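Local structure of maltose/maltodextrin-binding protein (Thermus thermophilus, 2GH9) at residues Lys2-Leu14 with Lys31-Lys45. The protein binds maltotriose and, as a periplasmic solute-binding protein, probably delivers such maltodextrins to a membrane transporter. Numbering follows the deposited sequence.
Sequences KITVWTHFGGPEL and KVEVVEVPFAEIKQK. With GLC (alpha-D-glucopyranose), chain B; GLC (alpha-D-glucopyranose), chain C.
Lys-31 O accepts from Ile-3 N and opens a parallel ladder of six backbone hydrogen bonds, ending with Val-37 N to Thr-7 O (3.0 Å). Val-32 sets CG2 alongside Ile-3 CG1 and turns CG1 to Val-5 CG2 (3.7 Å), on the face covered by helix 11-26 and Phe-286. On the opposite face, with Trp-6, Glu-33 OE1 and Lys-2 NZ form a long salt bridge (3.7 Å); a water accepts from the amine and donates weakly to the carboxylate. Val-34 CG1 touches Thr-7 CG2 and Leu-14 CD1, whereas Val-35 CB lies at the Trp-6 ring edge. Val-37 CG2 makes a CH-pi contact over one indole face, 3.9 Å from the five-membered ring centroid. Phe-39, its CG anti to the backbone N (chi1 170°), directs a ring edge at the His-8 face, planes 82° apart. In that imidazole plane, His-8 ND1 hydrogen-bonds O2 of the chain B glucose (2.8 Å), while Phe-39 CZ approaches O4 of the chain C glucose. Ile-42 CD1 borders His-8 CD2; Lys-45 CE covers the same indole face, 4.2 Å from the six-membered ring centroid. Replacing Trp-6 by an alanine would probably leave Val-37 and Lys-45 without their shared surface and open a gap between strand 3-7 and helix 39-49. This right-handed beta-alpha-beta unit, characteristic of periplasmic binding proteins, presents His-8 and Phe-39 to maltotriose beyond the C-terminal ends of its parallel strands.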
ATOM      1  N   LYS A   2     -14.291 -27.626  -0.907  1.00 36.53           N
ATOM      2  CA  LYS A   2     -12.996 -26.924  -0.699  1.00 36.31           C
ATOM      3  C   LYS A   2     -12.958 -25.603  -1.466  1.00 35.90           C
ATOM      4  O   LYS A   2     -13.184 -25.575  -2.676  1.00 36.43           O
ATOM      5  CB  LYS A   2     -11.816 -27.796  -1.144  1.00 36.77           C
ATOM      6  CG  LYS A   2     -10.429 -27.107  -1.001  1.00 37.56           C
ATOM      7  CD  LYS A   2      -9.266 -28.004  -1.460  1.00 38.59           C
ATOM      8  CE  LYS A   2      -8.391 -28.511  -0.300  1.00 40.79           C
ATOM      9  NZ  LYS A   2      -7.156 -29.223  -0.809  1.00 41.54           N
ATOM     10  N   ILE A   3     -12.657 -24.515  -0.771  1.00 34.61           N
ATOM     11  CA  ILE A   3     -12.399 -23.243  -1.458  1.00 33.73           C
ATOM     12  C   ILE A   3     -10.925 -22.888  -1.337  1.00 32.60           C
ATOM     13  O   ILE A   3     -10.268 -23.322  -0.403  1.00 32.91           O
ATOM     14  CB  ILE A   3     -13.264 -22.093  -0.926  1.00 33.83           C
ATOM     15  CG1 ILE A   3     -13.168 -21.994   0.604  1.00 33.80           C
ATOM     16  CG2 ILE A   3     -14.717 -22.265  -1.404  1.00 35.17           C
ATOM     17  CD1 ILE A   3     -13.654 -20.706   1.143  1.00 33.44           C
ATOM     18  N   THR A   4     -10.412 -22.109  -2.292  1.00 31.17           N
ATOM     19  CA  THR A   4      -9.015 -21.684  -2.260  1.00 30.18           C
ATOM     20  C   THR A   4      -8.913 -20.168  -2.127  1.00 28.65           C
ATOM     21  O   THR A   4      -9.737 -19.419  -2.663  1.00 27.66           O
ATOM     22  CB  THR A   4      -8.219 -22.192  -3.473  1.00 30.35           C
ATOM     23  OG1 THR A   4      -8.662 -21.528  -4.657  1.00 32.56           O
ATOM     24  CG2 THR A   4      -8.404 -23.715  -3.640  1.00 31.11           C
ATOM     25  N   VAL A   5      -7.907 -19.750  -1.359  1.00 27.19           N
ATOM     26  CA  VAL A   5      -7.608 -18.342  -1.090  1.00 25.99           C
ATOM     27  C   VAL A   5      -6.206 -18.047  -1.598  1.00 24.90           C
ATOM     28  O   VAL A   5      -5.275 -18.709  -1.201  1.00 23.94           O
ATOM     29  CB  VAL A   5      -7.645 -18.034   0.426  1.00 26.03           C
ATOM     30  CG1 VAL A   5      -7.348 -16.530   0.721  1.00 25.75           C
ATOM     31  CG2 VAL A   5      -8.976 -18.431   0.997  1.00 23.92           C
ATOM     32  N   TRP A   6      -6.079 -17.068  -2.490  1.00 24.22           N
ATOM     33  CA  TRP A   6      -4.769 -16.488  -2.811  1.00 23.78           C
ATOM     34  C   TRP A   6      -4.462 -15.363  -1.849  1.00 22.93           C
ATOM     35  O   TRP A   6      -5.332 -14.515  -1.600  1.00 23.43           O
ATOM     36  CB  TRP A   6      -4.751 -15.951  -4.233  1.00 24.41           C
ATOM     37  CG  TRP A   6      -4.650 -17.014  -5.258  1.00 24.88           C
ATOM     38  CD1 TRP A   6      -4.411 -18.343  -5.050  1.00 25.54           C
ATOM     39  CD2 TRP A   6      -4.756 -16.837  -6.668  1.00 26.13           C
ATOM     40  NE1 TRP A   6      -4.396 -19.011  -6.244  1.00 26.55           N
ATOM     41  CE2 TRP A   6      -4.587 -18.106  -7.259  1.00 25.62           C
ATOM     42  CE3 TRP A   6      -5.000 -15.727  -7.492  1.00 24.66           C
ATOM     43  CZ2 TRP A   6      -4.636 -18.300  -8.641  1.00 26.10           C
ATOM     44  CZ3 TRP A   6      -5.049 -15.918  -8.860  1.00 25.37           C
ATOM     45  CH2 TRP A   6      -4.868 -17.204  -9.425  1.00 24.43           C
ATOM     46  N   THR A   7      -3.245 -15.362  -1.301  1.00 21.77           N
ATOM     47  CA  THR A   7      -2.812 -14.278  -0.408  1.00 20.71           C
ATOM     48  C   THR A   7      -1.353 -13.877  -0.627  1.00 19.61           C
ATOM     49  O   THR A   7      -0.521 -14.715  -0.957  1.00 20.34           O
ATOM     50  CB  THR A   7      -2.997 -14.673   1.090  1.00 20.66           C
ATOM     51  OG1 THR A   7      -2.742 -13.542   1.912  1.00 19.73           O
ATOM     52  CG2 THR A   7      -2.077 -15.817   1.486  1.00 19.26           C
ATOM     53  N   HIS A   8      -1.064 -12.600  -0.404  1.00 19.08           N
ATOM     54  CA  HIS A   8       0.309 -12.062  -0.421  1.00 19.45           C
ATOM     55  C   HIS A   8       0.874 -11.894   0.991  1.00 19.63           C
ATOM     56  O   HIS A   8       1.978 -11.353   1.191  1.00 18.85           O
ATOM     57  CB  HIS A   8       0.389 -10.731  -1.174  1.00 18.68           C
ATOM     58  CG  HIS A   8      -0.585  -9.682  -0.714  1.00 19.21           C
ATOM     59  ND1 HIS A   8      -0.279  -8.749   0.257  1.00 18.48           N
ATOM     60  CD2 HIS A   8      -1.832  -9.371  -1.151  1.00 20.07           C
ATOM     61  CE1 HIS A   8      -1.310  -7.939   0.428  1.00 20.22           C
ATOM     62  NE2 HIS A   8      -2.256  -8.278  -0.433  1.00 20.32           N
ATOM     63  N   PHE A   9       0.121 -12.374   1.974  1.00 19.51           N
ATOM     64  CA  PHE A   9       0.533 -12.262   3.348  1.00 19.81           C
ATOM     65  C   PHE A   9       1.683 -13.232   3.650  1.00 20.67           C
ATOM     66  O   PHE A   9       1.776 -14.331   3.082  1.00 21.25           O
ATOM     67  CB  PHE A   9      -0.630 -12.578   4.309  1.00 18.96           C
ATOM     68  CG  PHE A   9      -1.795 -11.637   4.226  1.00 16.97           C
ATOM     69  CD1 PHE A   9      -1.730 -10.440   3.524  1.00 18.47           C
ATOM     70  CD2 PHE A   9      -2.978 -11.958   4.873  1.00 16.59           C
ATOM     71  CE1 PHE A   9      -2.808  -9.598   3.463  1.00 18.45           C
ATOM     72  CE2 PHE A   9      -4.060 -11.122   4.821  1.00 17.11           C
ATOM     73  CZ  PHE A   9      -3.974  -9.929   4.129  1.00 19.91           C
ATOM     74  N   GLY A  10       2.547 -12.810   4.564  1.00 21.38           N
ATOM     75  CA  GLY A  10       3.546 -13.682   5.156  1.00 21.25           C
ATOM     76  C   GLY A  10       3.574 -13.466   6.639  1.00 22.20           C
ATOM     77  O   GLY A  10       2.798 -12.663   7.173  1.00 23.03           O
ATOM     78  N   GLY A  11       4.433 -14.231   7.310  1.00 22.50           N
ATOM     79  CA  GLY A  11       4.690 -14.053   8.711  1.00 23.28           C
ATOM     80  C   GLY A  11       3.456 -14.195   9.576  1.00 23.03           C
ATOM     81  O   GLY A  11       2.593 -15.042   9.301  1.00 23.37           O
ATOM     82  N   PRO A  12       3.389 -13.395  10.653  1.00 23.15           N
ATOM     83  CA  PRO A  12       2.212 -13.342  11.527  1.00 22.62           C
ATOM     84  C   PRO A  12       0.874 -13.112  10.808  1.00 22.81           C
ATOM     85  O   PRO A  12      -0.153 -13.698  11.212  1.00 22.13           O
ATOM     86  CB  PRO A  12       2.537 -12.194  12.464  1.00 22.89           C
ATOM     87  CG  PRO A  12       4.023 -12.222  12.559  1.00 23.17           C
ATOM     88  CD  PRO A  12       4.460 -12.504  11.147  1.00 23.02           C
ATOM     89  N   GLU A  13       0.865 -12.287   9.753  1.00 22.31           N
ATOM     90  CA  GLU A  13      -0.387 -12.052   9.018  1.00 22.12           C
ATOM     91  C   GLU A  13      -0.893 -13.304   8.356  1.00 22.20           C
ATOM     92  O   GLU A  13      -2.100 -13.590   8.409  1.00 21.96           O
ATOM     93  CB  GLU A  13      -0.234 -10.961   7.961  1.00 22.15           C
ATOM     94  CG  GLU A  13      -0.119  -9.555   8.513  1.00 20.72           C
ATOM     95  CD  GLU A  13      -0.085  -8.506   7.404  1.00 21.54           C
ATOM     96  OE1 GLU A  13       0.161  -8.876   6.246  1.00 23.07           O
ATOM     97  OE2 GLU A  13      -0.308  -7.303   7.680  1.00 22.19           O
ATOM     98  N   LEU A  14       0.025 -14.031   7.725  1.00 22.27           N
ATOM     99  CA  LEU A  14      -0.268 -15.310   7.100  1.00 22.55           C
ATOM    100  C   LEU A  14      -0.745 -16.327   8.135  1.00 23.24           C
ATOM    101  O   LEU A  14      -1.667 -17.097   7.866  1.00 22.36           O
ATOM    102  CB  LEU A  14       0.967 -15.866   6.369  1.00 22.15           C
ATOM    103  CG  LEU A  14       0.803 -17.209   5.650  1.00 22.12           C
ATOM    104  CD1 LEU A  14      -0.280 -17.125   4.559  1.00 21.32           C
ATOM    105  CD2 LEU A  14       2.155 -17.695   5.084  1.00 21.06           C
ATOM    106  N   LYS A  31     -13.319 -27.167   3.637  1.00 38.53           N
ATOM    107  CA  LYS A  31     -11.860 -27.040   3.644  1.00 38.01           C
ATOM    108  C   LYS A  31     -11.435 -25.742   2.951  1.00 36.68           C
ATOM    109  O   LYS A  31     -11.950 -25.403   1.887  1.00 36.12           O
ATOM    110  CB  LYS A  31     -11.206 -28.263   2.970  1.00 38.38           C
ATOM    111  CG  LYS A  31     -11.121 -29.492   3.913  1.00 40.00           C
ATOM    112  CD  LYS A  31     -10.772 -30.812   3.194  1.00 40.08           C
ATOM    113  CE  LYS A  31      -9.257 -31.012   2.996  1.00 42.19           C
ATOM    114  NZ  LYS A  31      -8.952 -32.267   2.211  1.00 42.66           N
ATOM    115  N   VAL A  32     -10.518 -25.007   3.577  1.00 35.37           N
ATOM    116  CA  VAL A  32      -9.966 -23.782   2.989  1.00 34.20           C
ATOM    117  C   VAL A  32      -8.468 -23.957   2.743  1.00 33.14           C
ATOM    118  O   VAL A  32      -7.703 -24.206   3.696  1.00 33.48           O
ATOM    119  CB  VAL A  32     -10.185 -22.563   3.891  1.00 33.91           C
ATOM    120  CG1 VAL A  32      -9.608 -21.287   3.222  1.00 33.93           C
ATOM    121  CG2 VAL A  32     -11.661 -22.384   4.196  1.00 33.56           C
ATOM    122  N   GLU A  33      -8.056 -23.852   1.481  1.00 31.48           N
ATOM    123  CA  GLU A  33      -6.639 -23.909   1.137  1.00 31.07           C
ATOM    124  C   GLU A  33      -6.073 -22.482   0.951  1.00 29.13           C
ATOM    125  O   GLU A  33      -6.513 -21.735   0.094  1.00 27.11           O
ATOM    126  CB  GLU A  33      -6.361 -24.786  -0.104  1.00 31.01           C
ATOM    127  CG  GLU A  33      -4.884 -25.321  -0.127  1.00 32.63           C
ATOM    128  CD  GLU A  33      -4.399 -25.829  -1.482  1.00 34.63           C
ATOM    129  OE1 GLU A  33      -5.192 -26.473  -2.221  1.00 41.88           O
ATOM    130  OE2 GLU A  33      -3.210 -25.596  -1.820  1.00 36.92           O
ATOM    131  N   VAL A  34      -5.110 -22.123   1.797  1.00 27.90           N
ATOM    132  CA  VAL A  34      -4.435 -20.830   1.694  1.00 27.57           C
ATOM    133  C   VAL A  34      -3.213 -20.998   0.772  1.00 26.61           C
ATOM    134  O   VAL A  34      -2.328 -21.802   1.037  1.00 26.86           O
ATOM    135  CB  VAL A  34      -4.082 -20.305   3.095  1.00 27.56           C
ATOM    136  CG1 VAL A  34      -3.348 -18.939   3.018  1.00 26.44           C
ATOM    137  CG2 VAL A  34      -5.366 -20.203   3.945  1.00 28.67           C
ATOM    138  N   VAL A  35      -3.204 -20.268  -0.336  1.00 25.98           N
ATOM    139  CA  VAL A  35      -2.147 -20.348  -1.340  1.00 25.46           C
ATOM    140  C   VAL A  35      -1.428 -18.996  -1.373  1.00 24.80           C
ATOM    141  O   VAL A  35      -2.052 -17.949  -1.590  1.00 24.26           O
ATOM    142  CB  VAL A  35      -2.715 -20.770  -2.732  1.00 25.43           C
ATOM    143  CG1 VAL A  35      -1.655 -20.737  -3.826  1.00 25.70           C
ATOM    144  CG2 VAL A  35      -3.333 -22.182  -2.666  1.00 25.89           C
ATOM    145  N   GLU A  36      -0.124 -19.032  -1.110  1.00 24.17           N
ATOM    146  CA  GLU A  36       0.735 -17.855  -1.208  1.00 24.03           C
ATOM    147  C   GLU A  36       1.069 -17.532  -2.661  1.00 23.47           C
ATOM    148  O   GLU A  36       1.303 -18.427  -3.485  1.00 23.96           O
ATOM    149  CB  GLU A  36       2.014 -18.042  -0.402  1.00 24.09           C
ATOM    150  CG  GLU A  36       1.776 -18.096   1.095  1.00 23.86           C
ATOM    151  CD  GLU A  36       2.894 -18.825   1.840  1.00 24.85           C
ATOM    152  OE1 GLU A  36       3.887 -18.171   2.232  1.00 24.35           O
ATOM    153  OE2 GLU A  36       2.758 -20.051   2.052  1.00 30.53           O
ATOM    154  N   VAL A  37       1.045 -16.238  -2.956  1.00 23.03           N
ATOM    155  CA  VAL A  37       1.289 -15.679  -4.286  1.00 22.55           C
ATOM    156  C   VAL A  37       2.001 -14.360  -4.022  1.00 22.56           C
ATOM    157  O   VAL A  37       1.544 -13.587  -3.161  1.00 23.43           O
ATOM    158  CB  VAL A  37       0.008 -15.331  -5.055  1.00 22.28           C
ATOM    159  CG1 VAL A  37       0.354 -14.939  -6.538  1.00 21.33           C
ATOM    160  CG2 VAL A  37      -1.076 -16.437  -4.950  1.00 20.75           C
ATOM    161  N   PRO A  38       3.124 -14.100  -4.727  1.00 22.28           N
ATOM    162  CA  PRO A  38       3.736 -12.770  -4.555  1.00 21.17           C
ATOM    163  C   PRO A  38       2.766 -11.659  -4.989  1.00 20.60           C
ATOM    164  O   PRO A  38       2.053 -11.785  -6.016  1.00 19.86           O
ATOM    165  CB  PRO A  38       4.958 -12.817  -5.463  1.00 21.19           C
ATOM    166  CG  PRO A  38       5.152 -14.253  -5.832  1.00 20.62           C
ATOM    167  CD  PRO A  38       3.849 -14.920  -5.723  1.00 21.72           C
ATOM    168  N   PHE A  39       2.748 -10.587  -4.203  1.00 20.64           N
ATOM    169  CA  PHE A  39       1.833  -9.462  -4.395  1.00 20.57           C
ATOM    170  C   PHE A  39       1.808  -8.975  -5.837  1.00 20.54           C
ATOM    171  O   PHE A  39       0.732  -8.763  -6.409  1.00 20.11           O
ATOM    172  CB  PHE A  39       2.221  -8.315  -3.445  1.00 20.52           C
ATOM    173  CG  PHE A  39       1.504  -7.022  -3.718  1.00 19.88           C
ATOM    174  CD1 PHE A  39       0.247  -6.791  -3.173  1.00 21.55           C
ATOM    175  CD2 PHE A  39       2.071  -6.049  -4.518  1.00 19.57           C
ATOM    176  CE1 PHE A  39      -0.410  -5.604  -3.419  1.00 20.87           C
ATOM    177  CE2 PHE A  39       1.406  -4.850  -4.787  1.00 20.31           C
ATOM    178  CZ  PHE A  39       0.176  -4.630  -4.238  1.00 20.45           C
ATOM    179  N   ALA A  40       2.993  -8.839  -6.433  1.00 21.14           N
ATOM    180  CA  ALA A  40       3.150  -8.231  -7.779  1.00 21.54           C
ATOM    181  C   ALA A  40       2.705  -9.142  -8.934  1.00 22.04           C
ATOM    182  O   ALA A  40       2.694  -8.722 -10.101  1.00 22.56           O
ATOM    183  CB  ALA A  40       4.609  -7.771  -7.976  1.00 21.64           C
ATOM    184  N   GLU A  41       2.364 -10.392  -8.607  1.00 22.40           N
ATOM    185  CA  GLU A  41       1.872 -11.377  -9.563  1.00 22.73           C
ATOM    186  C   GLU A  41       0.356 -11.665  -9.476  1.00 23.09           C
ATOM    187  O   GLU A  41      -0.240 -12.216 -10.425  1.00 23.61           O
ATOM    188  CB  GLU A  41       2.663 -12.675  -9.355  1.00 23.20           C
ATOM    189  CG  GLU A  41       4.111 -12.534  -9.754  1.00 23.42           C
ATOM    190  CD  GLU A  41       4.857 -13.835  -9.775  1.00 24.00           C
ATOM    191  OE1 GLU A  41       4.244 -14.917  -9.771  1.00 31.94           O
ATOM    192  OE2 GLU A  41       6.092 -13.787  -9.780  1.00 25.77           O
ATOM    193  N   ILE A  42      -0.284 -11.277  -8.373  1.00 22.78           N
ATOM    194  CA  ILE A  42      -1.681 -11.675  -8.125  1.00 23.18           C
ATOM    195  C   ILE A  42      -2.682 -11.116  -9.121  1.00 24.06           C
ATOM    196  O   ILE A  42      -3.522 -11.875  -9.625  1.00 24.45           O
ATOM    197  CB  ILE A  42      -2.181 -11.300  -6.698  1.00 22.93           C
ATOM    198  CG1 ILE A  42      -1.447 -12.083  -5.629  1.00 21.99           C
ATOM    199  CG2 ILE A  42      -3.680 -11.584  -6.548  1.00 22.61           C
ATOM    200  CD1 ILE A  42      -1.787 -11.610  -4.182  1.00 22.79           C
ATOM    201  N   LYS A  43      -2.640  -9.810  -9.376  1.00 24.49           N
ATOM    202  CA  LYS A  43      -3.647  -9.166 -10.236  1.00 24.45           C
ATOM    203  C   LYS A  43      -3.733  -9.831 -11.627  1.00 24.94           C
ATOM    204  O   LYS A  43      -4.823 -10.165 -12.092  1.00 23.79           O
ATOM    205  CB  LYS A  43      -3.397  -7.648 -10.358  1.00 24.69           C
ATOM    206  CG  LYS A  43      -4.465  -6.915 -11.223  1.00 25.02           C
ATOM    207  CD  LYS A  43      -4.501  -5.383 -11.072  1.00 25.40           C
ATOM    208  CE  LYS A  43      -3.190  -4.677 -11.391  1.00 26.08           C
ATOM    209  NZ  LYS A  43      -2.589  -5.014 -12.708  1.00 29.36           N
ATOM    210  N   GLN A  44      -2.580 -10.044 -12.260  1.00 24.93           N
ATOM    211  CA  GLN A  44      -2.537 -10.660 -13.575  1.00 25.70           C
ATOM    212  C   GLN A  44      -3.051 -12.098 -13.503  1.00 25.79           C
ATOM    213  O   GLN A  44      -3.834 -12.520 -14.335  1.00 26.01           O
ATOM    214  CB  GLN A  44      -1.114 -10.624 -14.147  1.00 25.52           C
ATOM    215  CG  GLN A  44      -1.004 -11.272 -15.546  1.00 26.26           C
ATOM    216  CD  GLN A  44       0.377 -11.202 -16.133  1.00 26.67           C
ATOM    217  OE1 GLN A  44       1.354 -11.586 -15.491  1.00 28.51           O
ATOM    218  NE2 GLN A  44       0.474 -10.734 -17.372  1.00 27.58           N
ATOM    219  N   LYS A  45      -2.625 -12.839 -12.486  1.00 25.76           N
ATOM    220  CA  LYS A  45      -3.050 -14.219 -12.325  1.00 26.08           C
ATOM    221  C   LYS A  45      -4.560 -14.325 -12.217  1.00 25.81           C
ATOM    222  O   LYS A  45      -5.173 -15.227 -12.810  1.00 25.69           O
ATOM    223  CB  LYS A  45      -2.393 -14.847 -11.097  1.00 25.85           C
ATOM    224  CG  LYS A  45      -1.035 -15.466 -11.371  1.00 26.18           C
ATOM    225  CD  LYS A  45      -0.290 -15.786 -10.066  1.00 27.31           C
ATOM    226  CE  LYS A  45      -0.823 -17.035  -9.407  1.00 28.81           C
ATOM    227  NZ  LYS A  45      -0.576 -18.251 -10.246  1.00 29.08           N
TER
HETATM  228  C1  GLC B   1       3.742  -7.648   0.698  1.00 20.95           C
HETATM  229  C2  GLC B   1       2.669  -6.933   1.518  1.00 18.57           C
HETATM  230  C3  GLC B   1       2.009  -5.863   0.672  1.00 16.80           C
HETATM  231  C4  GLC B   1       3.078  -4.886   0.157  1.00 16.49           C
HETATM  232  C5  GLC B   1       4.157  -5.621  -0.655  1.00 18.76           C
HETATM  233  C6  GLC B   1       5.322  -4.682  -1.022  1.00 19.24           C
HETATM  234  O1  GLC B   1       3.095  -8.414  -0.315  1.00 25.38           O
HETATM  235  O2  GLC B   1       1.703  -7.876   2.032  1.00 17.50           O
HETATM  236  O3  GLC B   1       0.987  -5.162   1.399  1.00 17.32           O
HETATM  237  O4  GLC B   1       2.473  -3.992  -0.761  1.00 17.46           O
HETATM  238  O5  GLC B   1       4.658  -6.715   0.110  1.00 19.78           O
HETATM  239  O6  GLC B   1       6.365  -5.378  -1.731  1.00 20.67           O
HETATM  240  C1  GLC C   2       2.538  -2.602  -0.401  1.00 15.32           C
HETATM  241  C2  GLC C   2       1.139  -2.020  -0.486  1.00 15.94           C
HETATM  242  C3  GLC C   2       0.676  -2.013  -1.961  1.00 16.40           C
HETATM  243  C4  GLC C   2       1.678  -1.352  -2.895  1.00 18.11           C
HETATM  244  C5  GLC C   2       3.070  -1.936  -2.673  1.00 17.70           C
HETATM  245  C6  GLC C   2       4.121  -1.171  -3.487  1.00 18.26           C
HETATM  246  O2  GLC C   2       0.235  -2.822   0.279  1.00 16.86           O
HETATM  247  O3  GLC C   2      -0.583  -1.385  -2.071  1.00 16.48           O
HETATM  248  O4  GLC C   2       1.269  -1.542  -4.265  1.00 19.54           O
HETATM  249  O5  GLC C   2       3.425  -1.889  -1.272  1.00 14.21           O
HETATM  250  O6  GLC C   2       5.249  -1.987  -3.813  1.00 19.26           O
HETATM  251  O   HOH W   1      -6.995 -29.088  -3.622  1.00 43.39           O
HETATM  252  O   HOH W   2       4.157 -10.784  -1.178  1.00 21.45           O